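Local coordinates for protein ribonucleoside-diphosphate reductase (Pseudomonas aeruginosa, PDB 5IM3) that probably reduces ribonucleoside diphosphates to the deoxyribonucleotides needed for DNA synthesis, under allosteric control by nucleotides such as dATP, at residues Val426-Val438 and Leu467-Met481. Sequence-based numbering, arbitrary orientation.
Sequences VVPFLKVVNDTAV and LRKNTGDDRRRTHDM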
ATOM      1  N   VAL A 426      22.511  24.812 -14.724  1.00 43.34           N
ATOM      2  CA  VAL A 426      23.430  24.974 -13.605  1.00 45.43           C
ATOM      3  C   VAL A 426      23.871  23.633 -13.034  1.00 43.77           C
ATOM      4  O   VAL A 426      24.943  23.539 -12.428  1.00 43.15           O
ATOM      5  CB  VAL A 426      22.784  25.851 -12.516  1.00 45.44           C
ATOM      6  CG1 VAL A 426      22.397  27.207 -13.089  1.00 46.16           C
ATOM      7  CG2 VAL A 426      21.559  25.161 -11.911  1.00 44.24           C
ATOM      8  N   VAL A 427      23.066  22.579 -13.200  1.00 40.66           N
ATOM      9  CA  VAL A 427      23.328  21.332 -12.476  1.00 39.21           C
ATOM     10  C   VAL A 427      24.670  20.716 -12.852  1.00 38.30           C
ATOM     11  O   VAL A 427      25.385  20.257 -11.950  1.00 41.33           O
ATOM     12  CB  VAL A 427      22.145  20.369 -12.637  1.00 37.58           C
ATOM     13  CG1 VAL A 427      22.479  18.991 -12.085  1.00 35.56           C
ATOM     14  CG2 VAL A 427      20.939  20.933 -11.900  1.00 35.34           C
ATOM     15  N   PRO A 428      25.084  20.666 -14.120  1.00 38.28           N
ATOM     16  CA  PRO A 428      26.419  20.113 -14.407  1.00 40.08           C
ATOM     17  C   PRO A 428      27.544  20.865 -13.720  1.00 40.09           C
ATOM     18  O   PRO A 428      28.571  20.262 -13.384  1.00 41.68           O
ATOM     19  CB  PRO A 428      26.525  20.220 -15.932  1.00 42.34           C
ATOM     20  CG  PRO A 428      25.141  20.193 -16.405  1.00 42.79           C
ATOM     21  CD  PRO A 428      24.330  20.921 -15.358  1.00 44.51           C
ATOM     22  N   PHE A 429      27.384  22.175 -13.513  1.00 39.40           N
ATOM     23  CA  PHE A 429      28.361  22.928 -12.742  1.00 35.91           C
ATOM     24  C   PHE A 429      28.249  22.632 -11.246  1.00 37.70           C
ATOM     25  O   PHE A 429      29.259  22.534 -10.547  1.00 34.50           O
ATOM     26  CB  PHE A 429      28.198  24.415 -13.029  1.00 35.40           C
ATOM     27  CG  PHE A 429      28.502  24.781 -14.453  1.00 38.19           C
ATOM     28  CD1 PHE A 429      29.732  24.488 -14.997  1.00 37.49           C
ATOM     29  CD2 PHE A 429      27.559  25.398 -15.249  1.00 39.54           C
ATOM     30  CE1 PHE A 429      30.025  24.807 -16.302  1.00 40.25           C
ATOM     31  CE2 PHE A 429      27.846  25.723 -16.560  1.00 39.58           C
ATOM     32  CZ  PHE A 429      29.080  25.429 -17.086  1.00 41.20           C
ATOM     33  N   LEU A 430      27.026  22.474 -10.739  1.00 40.88           N
ATOM     34  CA  LEU A 430      26.879  22.106  -9.336  1.00 41.21           C
ATOM     35  C   LEU A 430      27.522  20.765  -9.046  1.00 43.95           C
ATOM     36  O   LEU A 430      28.000  20.529  -7.936  1.00 51.11           O
ATOM     37  CB  LEU A 430      25.404  22.083  -8.942  1.00 39.36           C
ATOM     38  CG  LEU A 430      24.755  23.463  -8.958  1.00 39.22           C
ATOM     39  CD1 LEU A 430      23.266  23.345  -8.668  1.00 41.97           C
ATOM     40  CD2 LEU A 430      25.426  24.382  -7.948  1.00 39.84           C
ATOM     41  N   LYS A 431      27.567  19.882 -10.042  1.00 43.75           N
ATOM     42  CA  LYS A 431      28.278  18.626  -9.871  1.00 45.93           C
ATOM     43  C   LYS A 431      29.768  18.863  -9.653  1.00 43.53           C
ATOM     44  O   LYS A 431      30.413  18.144  -8.888  1.00 43.33           O
ATOM     45  CB  LYS A 431      28.047  17.727 -11.082  1.00 50.11           C
ATOM     46  CG  LYS A 431      28.847  16.437 -11.039  1.00 55.28           C
ATOM     47  CD  LYS A 431      28.287  15.474 -10.000  1.00 59.60           C
ATOM     48  CE  LYS A 431      27.000  14.838 -10.495  1.00 58.60           C
ATOM     49  NZ  LYS A 431      26.613  13.689  -9.645  1.00 60.99           N
ATOM     50  N   VAL A 432      30.331  19.859 -10.343  1.00 41.12           N
ATOM     51  CA  VAL A 432      31.726  20.219 -10.109  1.00 40.70           C
ATOM     52  C   VAL A 432      31.900  20.755  -8.690  1.00 40.71           C
ATOM     53  O   VAL A 432      32.867  20.429  -8.003  1.00 41.79           O
ATOM     54  CB  VAL A 432      32.198  21.237 -11.160  1.00 39.70           C
ATOM     55  CG1 VAL A 432      33.648  21.636 -10.913  1.00 39.86           C
ATOM     56  CG2 VAL A 432      32.031  20.661 -12.574  1.00 44.37           C
ATOM     57  N   VAL A 433      30.966  21.591  -8.236  1.00 40.19           N
ATOM     58  CA  VAL A 433      30.984  22.066  -6.852  1.00 41.56           C
ATOM     59  C   VAL A 433      30.951  20.883  -5.899  1.00 40.23           C
ATOM     60  O   VAL A 433      31.752  20.782  -4.967  1.00 36.58           O
ATOM     61  CB  VAL A 433      29.799  23.017  -6.599  1.00 40.61           C
ATOM     62  CG1 VAL A 433      29.691  23.353  -5.114  1.00 39.76           C
ATOM     63  CG2 VAL A 433      29.936  24.276  -7.434  1.00 41.17           C
ATOM     64  N   ASN A 434      29.998  19.977  -6.128  1.00 39.83           N
ATOM     65  CA  ASN A 434      29.816  18.827  -5.254  1.00 37.82           C
ATOM     66  C   ASN A 434      31.111  18.041  -5.090  1.00 40.68           C
ATOM     67  O   ASN A 434      31.479  17.659  -3.974  1.00 36.30           O
ATOM     68  CB  ASN A 434      28.713  17.938  -5.826  1.00 37.59           C
ATOM     69  CG  ASN A 434      28.457  16.714  -4.987  1.00 38.67           C
ATOM     70  OD1 ASN A 434      27.620  16.730  -4.085  1.00 39.50           O
ATOM     71  ND2 ASN A 434      29.176  15.640  -5.279  1.00 39.50           N
ATOM     72  N   ASP A 435      31.822  17.799  -6.196  1.00 44.13           N
ATOM     73  CA  ASP A 435      33.047  17.015  -6.133  1.00 48.45           C
ATOM     74  C   ASP A 435      34.220  17.814  -5.585  1.00 44.20           C
ATOM     75  O   ASP A 435      35.191  17.214  -5.115  1.00 42.90           O
ATOM     76  CB  ASP A 435      33.387  16.464  -7.517  1.00 53.81           C
ATOM     77  CG  ASP A 435      32.363  15.453  -8.004  1.00 60.43           C
ATOM     78  OD1 ASP A 435      31.151  15.680  -7.795  1.00 62.06           O
ATOM     79  OD2 ASP A 435      32.768  14.427  -8.590  1.00 62.90           O
ATOM     80  N   THR A 436      34.148  19.144  -5.632  1.00 37.78           N
ATOM     81  CA  THR A 436      35.154  19.961  -4.965  1.00 40.70           C
ATOM     82  C   THR A 436      34.997  19.879  -3.452  1.00 38.11           C
ATOM     83  O   THR A 436      35.987  19.775  -2.724  1.00 40.46           O
ATOM     84  CB  THR A 436      35.044  21.406  -5.451  1.00 39.94           C
ATOM     85  OG1 THR A 436      35.374  21.459  -6.844  1.00 38.28           O
ATOM     86  CG2 THR A 436      35.975  22.327  -4.668  1.00 38.06           C
ATOM     87  N   ALA A 437      33.756  19.908  -2.963  1.00 39.22           N
ATOM     88  CA  ALA A 437      33.523  19.761  -1.531  1.00 38.45           C
ATOM     89  C   ALA A 437      34.041  18.418  -1.024  1.00 42.37           C
ATOM     90  O   ALA A 437      34.613  18.338   0.071  1.00 40.92           O
ATOM     91  CB  ALA A 437      32.036  19.928  -1.236  1.00 38.20           C
ATOM     92  N   VAL A 438      33.872  17.355  -1.816  1.00 39.20           N
ATOM     93  CA  VAL A 438      34.448  16.060  -1.459  1.00 40.39           C
ATOM     94  C   VAL A 438      35.972  16.125  -1.476  1.00 42.69           C
ATOM     95  O   VAL A 438      36.640  15.530  -0.621  1.00 43.78           O
ATOM     96  CB  VAL A 438      33.924  14.960  -2.402  1.00 41.86           C
ATOM     97  CG1 VAL A 438      34.636  13.640  -2.135  1.00 42.01           C
ATOM     98  CG2 VAL A 438      32.420  14.783  -2.245  1.00 42.67           C
ATOM     99  N   LEU A 467      17.864  17.435  -6.293  1.00 40.38           N
ATOM    100  CA  LEU A 467      19.285  17.105  -6.260  1.00 41.52           C
ATOM    101  C   LEU A 467      19.659  16.167  -5.119  1.00 40.03           C
ATOM    102  O   LEU A 467      20.700  15.509  -5.203  1.00 42.94           O
ATOM    103  CB  LEU A 467      20.111  18.389  -6.164  1.00 43.07           C
ATOM    104  CG  LEU A 467      20.207  19.237  -7.435  1.00 44.41           C
ATOM    105  CD1 LEU A 467      20.873  20.575  -7.143  1.00 42.50           C
ATOM    106  CD2 LEU A 467      20.974  18.491  -8.519  1.00 43.98           C
ATOM    107  N   ARG A 468      18.852  16.082  -4.060  1.00 40.61           N
ATOM    108  CA  ARG A 468      19.206  15.280  -2.893  1.00 43.42           C
ATOM    109  C   ARG A 468      18.351  14.022  -2.746  1.00 46.87           C
ATOM    110  O   ARG A 468      18.344  13.406  -1.676  1.00 45.86           O
ATOM    111  CB  ARG A 468      19.121  16.133  -1.628  1.00 43.22           C
ATOM    112  CG  ARG A 468      20.133  17.281  -1.587  1.00 43.05           C
ATOM    113  CD  ARG A 468      21.568  16.775  -1.492  1.00 43.53           C
ATOM    114  NE  ARG A 468      21.788  15.992  -0.278  1.00 44.29           N
ATOM    115  CZ  ARG A 468      22.328  16.462   0.844  1.00 47.15           C
ATOM    116  NH1 ARG A 468      22.734  17.724   0.926  1.00 47.37           N
ATOM    117  NH2 ARG A 468      22.473  15.658   1.888  1.00 47.50           N
ATOM    118  N   LYS A 469      17.642  13.616  -3.799  1.00 47.34           N
ATOM    119  CA  LYS A 469      16.946  12.335  -3.770  1.00 50.02           C
ATOM    120  C   LYS A 469      17.950  11.194  -3.662  1.00 53.26           C
ATOM    121  O   LYS A 469      19.048  11.255  -4.221  1.00 53.95           O
ATOM    122  CB  LYS A 469      16.089  12.158  -5.026  1.00 53.01           C
ATOM    123  CG  LYS A 469      14.745  12.872  -4.990  1.00 53.34           C
ATOM    124  CD  LYS A 469      13.841  12.382  -6.118  1.00 56.15           C
ATOM    125  CE  LYS A 469      12.404  12.838  -5.923  1.00 59.59           C
ATOM    126  NZ  LYS A 469      11.465  12.294  -6.954  1.00 62.06           N
ATOM    127  N   ASN A 470      17.567  10.142  -2.935  1.00 64.70           N
ATOM    128  CA  ASN A 470      18.465   9.004  -2.754  1.00 70.01           C
ATOM    129  C   ASN A 470      18.589   8.181  -4.032  1.00 72.29           C
ATOM    130  O   ASN A 470      19.659   7.631  -4.319  1.00 74.78           O
ATOM    131  CB  ASN A 470      17.970   8.121  -1.610  1.00 75.09           C
ATOM    132  CG  ASN A 470      17.622   8.916  -0.370  1.00 77.86           C
ATOM    133  OD1 ASN A 470      16.493   8.856   0.121  1.00 80.51           O
ATOM    134  ND2 ASN A 470      18.591   9.666   0.146  1.00 76.68           N
ATOM    135  N   THR A 471      17.512   8.076  -4.804  1.00 66.72           N
ATOM    136  CA  THR A 471      17.480   7.263  -6.010  1.00 68.02           C
ATOM    137  C   THR A 471      17.382   8.148  -7.248  1.00 67.59           C
ATOM    138  O   THR A 471      17.235   9.371  -7.161  1.00 66.88           O
ATOM    139  CB  THR A 471      16.302   6.283  -5.964  1.00 68.51           C
ATOM    140  OG1 THR A 471      15.073   7.017  -5.885  1.00 67.41           O
ATOM    141  CG2 THR A 471      16.424   5.361  -4.755  1.00 69.11           C
ATOM    142  N   GLY A 472      17.464   7.505  -8.413  1.00 60.50           N
ATOM    143  CA  GLY A 472      17.378   8.194  -9.688  1.00 58.10           C
ATOM    144  C   GLY A 472      18.737   8.376 -10.343  1.00 57.66           C
ATOM    145  O   GLY A 472      19.781   7.950  -9.839  1.00 58.17           O
ATOM    146  N   ASP A 473      18.699   9.032 -11.503  1.00 60.72           N
ATOM    147  CA  ASP A 473      19.906   9.302 -12.276  1.00 61.30           C
ATOM    148  C   ASP A 473      20.916  10.076 -11.433  1.00 61.06           C
ATOM    149  O   ASP A 473      20.611  11.156 -10.917  1.00 57.48           O
ATOM    150  CB  ASP A 473      19.542  10.091 -13.537  1.00 60.24           C
ATOM    151  CG  ASP A 473      20.696  10.204 -14.525  1.00 62.50           C
ATOM    152  OD1 ASP A 473      21.834   9.809 -14.179  1.00 60.83           O
ATOM    153  OD2 ASP A 473      20.463  10.700 -15.650  1.00 62.04           O
ATOM    154  N   ASP A 474      22.124   9.525 -11.300  1.00 71.61           N
ATOM    155  CA  ASP A 474      23.152  10.171 -10.491  1.00 72.87           C
ATOM    156  C   ASP A 474      23.720  11.413 -11.161  1.00 70.63           C
ATOM    157  O   ASP A 474      24.261  12.283 -10.469  1.00 68.32           O
ATOM    158  CB  ASP A 474      24.277   9.184 -10.185  1.00 76.96           C
ATOM    159  CG  ASP A 474      24.742   9.265  -8.744  1.00 81.75           C
ATOM    160  OD1 ASP A 474      24.972  10.393  -8.252  1.00 82.72           O
ATOM    161  OD2 ASP A 474      24.864   8.201  -8.101  1.00 83.52           O
ATOM    162  N   ARG A 475      23.611  11.520 -12.487  1.00 67.54           N
ATOM    163  CA  ARG A 475      24.009  12.742 -13.176  1.00 65.79           C
ATOM    164  C   ARG A 475      23.165  13.940 -12.766  1.00 60.54           C
ATOM    165  O   ARG A 475      23.534  15.075 -13.086  1.00 60.60           O
ATOM    166  CB  ARG A 475      23.906  12.554 -14.693  1.00 69.97           C
ATOM    167  CG  ARG A 475      24.622  11.325 -15.239  1.00 74.75           C
ATOM    168  CD  ARG A 475      24.453  11.226 -16.751  1.00 77.79           C
ATOM    169  NE  ARG A 475      24.946   9.957 -17.282  1.00 82.69           N
ATOM    170  CZ  ARG A 475      24.213   8.852 -17.401  1.00 85.28           C
ATOM    171  NH1 ARG A 475      22.940   8.843 -17.024  1.00 84.87           N
ATOM    172  NH2 ARG A 475      24.756   7.747 -17.900  1.00 86.87           N
ATOM    173  N   ARG A 476      22.041  13.716 -12.083  1.00 52.19           N
ATOM    174  CA  ARG A 476      21.142  14.783 -11.660  1.00 49.91           C
ATOM    175  C   ARG A 476      21.070  14.872 -10.137  1.00 47.16           C
ATOM    176  O   ARG A 476      20.079  15.344  -9.578  1.00 45.12           O
ATOM    177  CB  ARG A 476      19.754  14.571 -12.268  1.00 47.83           C
ATOM    178  CG  ARG A 476      19.763  14.516 -13.797  1.00 47.12           C
ATOM    179  CD  ARG A 476      18.428  14.066 -14.378  1.00 48.13           C
ATOM    180  NE  ARG A 476      17.381  15.065 -14.196  1.00 47.54           N
ATOM    181  CZ  ARG A 476      17.225  16.136 -14.968  1.00 47.29           C
ATOM    182  NH1 ARG A 476      18.050  16.359 -15.982  1.00 47.94           N
ATOM    183  NH2 ARG A 476      16.239  16.990 -14.722  1.00 47.94           N
ATOM    184  N   ARG A 477      22.129  14.428  -9.459  1.00 49.26           N
ATOM    185  CA  ARG A 477      22.195  14.410  -8.005  1.00 50.07           C
ATOM    186  C   ARG A 477      23.496  15.046  -7.534  1.00 47.70           C
ATOM    187  O   ARG A 477      24.537  14.925  -8.185  1.00 47.63           O
ATOM    188  CB  ARG A 477      22.116  12.972  -7.460  1.00 51.71           C
ATOM    189  CG  ARG A 477      20.767  12.563  -6.905  1.00 51.87           C
ATOM    190  CD  ARG A 477      19.658  12.958  -7.837  1.00 52.30           C
ATOM    191  NE  ARG A 477      18.467  12.139  -7.677  1.00 49.50           N
ATOM    192  CZ  ARG A 477      17.371  12.292  -8.410  1.00 51.16           C
ATOM    193  NH1 ARG A 477      17.328  13.242  -9.334  1.00 50.73           N
ATOM    194  NH2 ARG A 477      16.321  11.502  -8.221  1.00 52.13           N
ATOM    195  N   THR A 478      23.431  15.716  -6.382  1.00 46.45           N
ATOM    196  CA  THR A 478      24.611  16.232  -5.684  1.00 42.30           C
ATOM    197  C   THR A 478      24.463  15.833  -4.215  1.00 41.99           C
ATOM    198  O   THR A 478      23.961  16.611  -3.401  1.00 40.73           O
ATOM    199  CB  THR A 478      24.756  17.755  -5.846  1.00 40.55           C
ATOM    200  OG1 THR A 478      23.599  18.415  -5.314  1.00 38.27           O
ATOM    201  CG2 THR A 478      24.929  18.143  -7.314  1.00 39.05           C
ATOM    202  N   HIS A 479      24.908  14.618  -3.880  1.00 43.12           N
ATOM    203  CA  HIS A 479      24.714  14.070  -2.540  1.00 46.31           C
ATOM    204  C   HIS A 479      25.644  14.672  -1.495  1.00 47.78           C
ATOM    205  O   HIS A 479      25.493  14.357  -0.309  1.00 45.13           O
ATOM    206  CB  HIS A 479      24.911  12.552  -2.550  1.00 48.51           C
ATOM    207  CG  HIS A 479      23.955  11.824  -3.444  1.00 50.96           C
ATOM    208  ND1 HIS A 479      24.364  11.138  -4.567  1.00 51.99           N
ATOM    209  CD2 HIS A 479      22.611  11.681  -3.384  1.00 50.31           C
ATOM    210  CE1 HIS A 479      23.314  10.600  -5.159  1.00 52.60           C
ATOM    211  NE2 HIS A 479      22.237  10.914  -4.461  1.00 52.67           N
ATOM    212  N   ASP A 480      26.596  15.516  -1.890  1.00 47.30           N
ATOM    213  CA  ASP A 480      27.555  16.087  -0.953  1.00 47.36           C
ATOM    214  C   ASP A 480      27.461  17.606  -0.907  1.00 44.46           C
ATOM    215  O   ASP A 480      28.387  18.269  -0.436  1.00 47.79           O
ATOM    216  CB  ASP A 480      28.972  15.643  -1.315  1.00 50.08           C
ATOM    217  CG  ASP A 480      29.069  14.143  -1.527  1.00 52.90           C
ATOM    218  OD1 ASP A 480      29.267  13.411  -0.536  1.00 53.54           O
ATOM    219  OD2 ASP A 480      28.936  13.697  -2.686  1.00 54.14           O
ATOM    220  N   MET A 481      26.350  18.164  -1.371  1.00 46.43           N
ATOM    221  CA  MET A 481      26.153  19.602  -1.448  1.00 45.85           C
ATOM    222  C   MET A 481      24.773  19.937  -0.914  1.00 45.54           C
ATOM    223  O   MET A 481      23.801  19.234  -1.203  1.00 47.93           O
ATOM    224  CB  MET A 481      26.287  20.098  -2.899  1.00 46.30           C
ATOM    225  CG  MET A 481      26.240  21.608  -3.065  1.00 46.40           C
ATOM    226  SD  MET A 481      26.084  22.122  -4.788  1.00 46.59           S
ATOM    227  CE  MET A 481      24.350  21.775  -5.068  1.00 48.24           C
TER
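The helical segment 426-438 lies along the loop 467-481, the CA atoms of V427 and R476 7.0 Å apart at one end and those of N434 and M481 5.3 Å apart at the other, where T478-M481 forms a type I beta turn. N434 grips this turn with both ends of its amide. Its CG is anti to the backbone N (chi1 180°), which brings OD1 over the turn to accept from D480 N at 2.7 Å in the carbonyl plane, while ND2 donates to the anti lone pair of D480 OD2 at 3.2 Å. A third bond, from ND2 to D435 OD1 within the helix, further fixes the amide's rotation. V438 CG2 packs on the carboxylate carbon of D480. In the ten-stranded alpha-beta barrel of the reductase this loop leads into strand 482-487, and the helix, whose F429 touches bound dATP, packs against a second subunit. K431, bent at chi2 and chi3, curls NZ round to R477 O (2.8 Å) and D474 O (2.9 Å); R477 N reaches the latter from the opposite face of its plane. On the buried side of the helix, L430 CD2 meets M481 SD at 3.9 Å, the two side chains nearly perpendicular, and V433 CG1 touches the same sulfur. L467 spreads its methyls, CD1 to L430 CD1 and CD2 to V427 CG1.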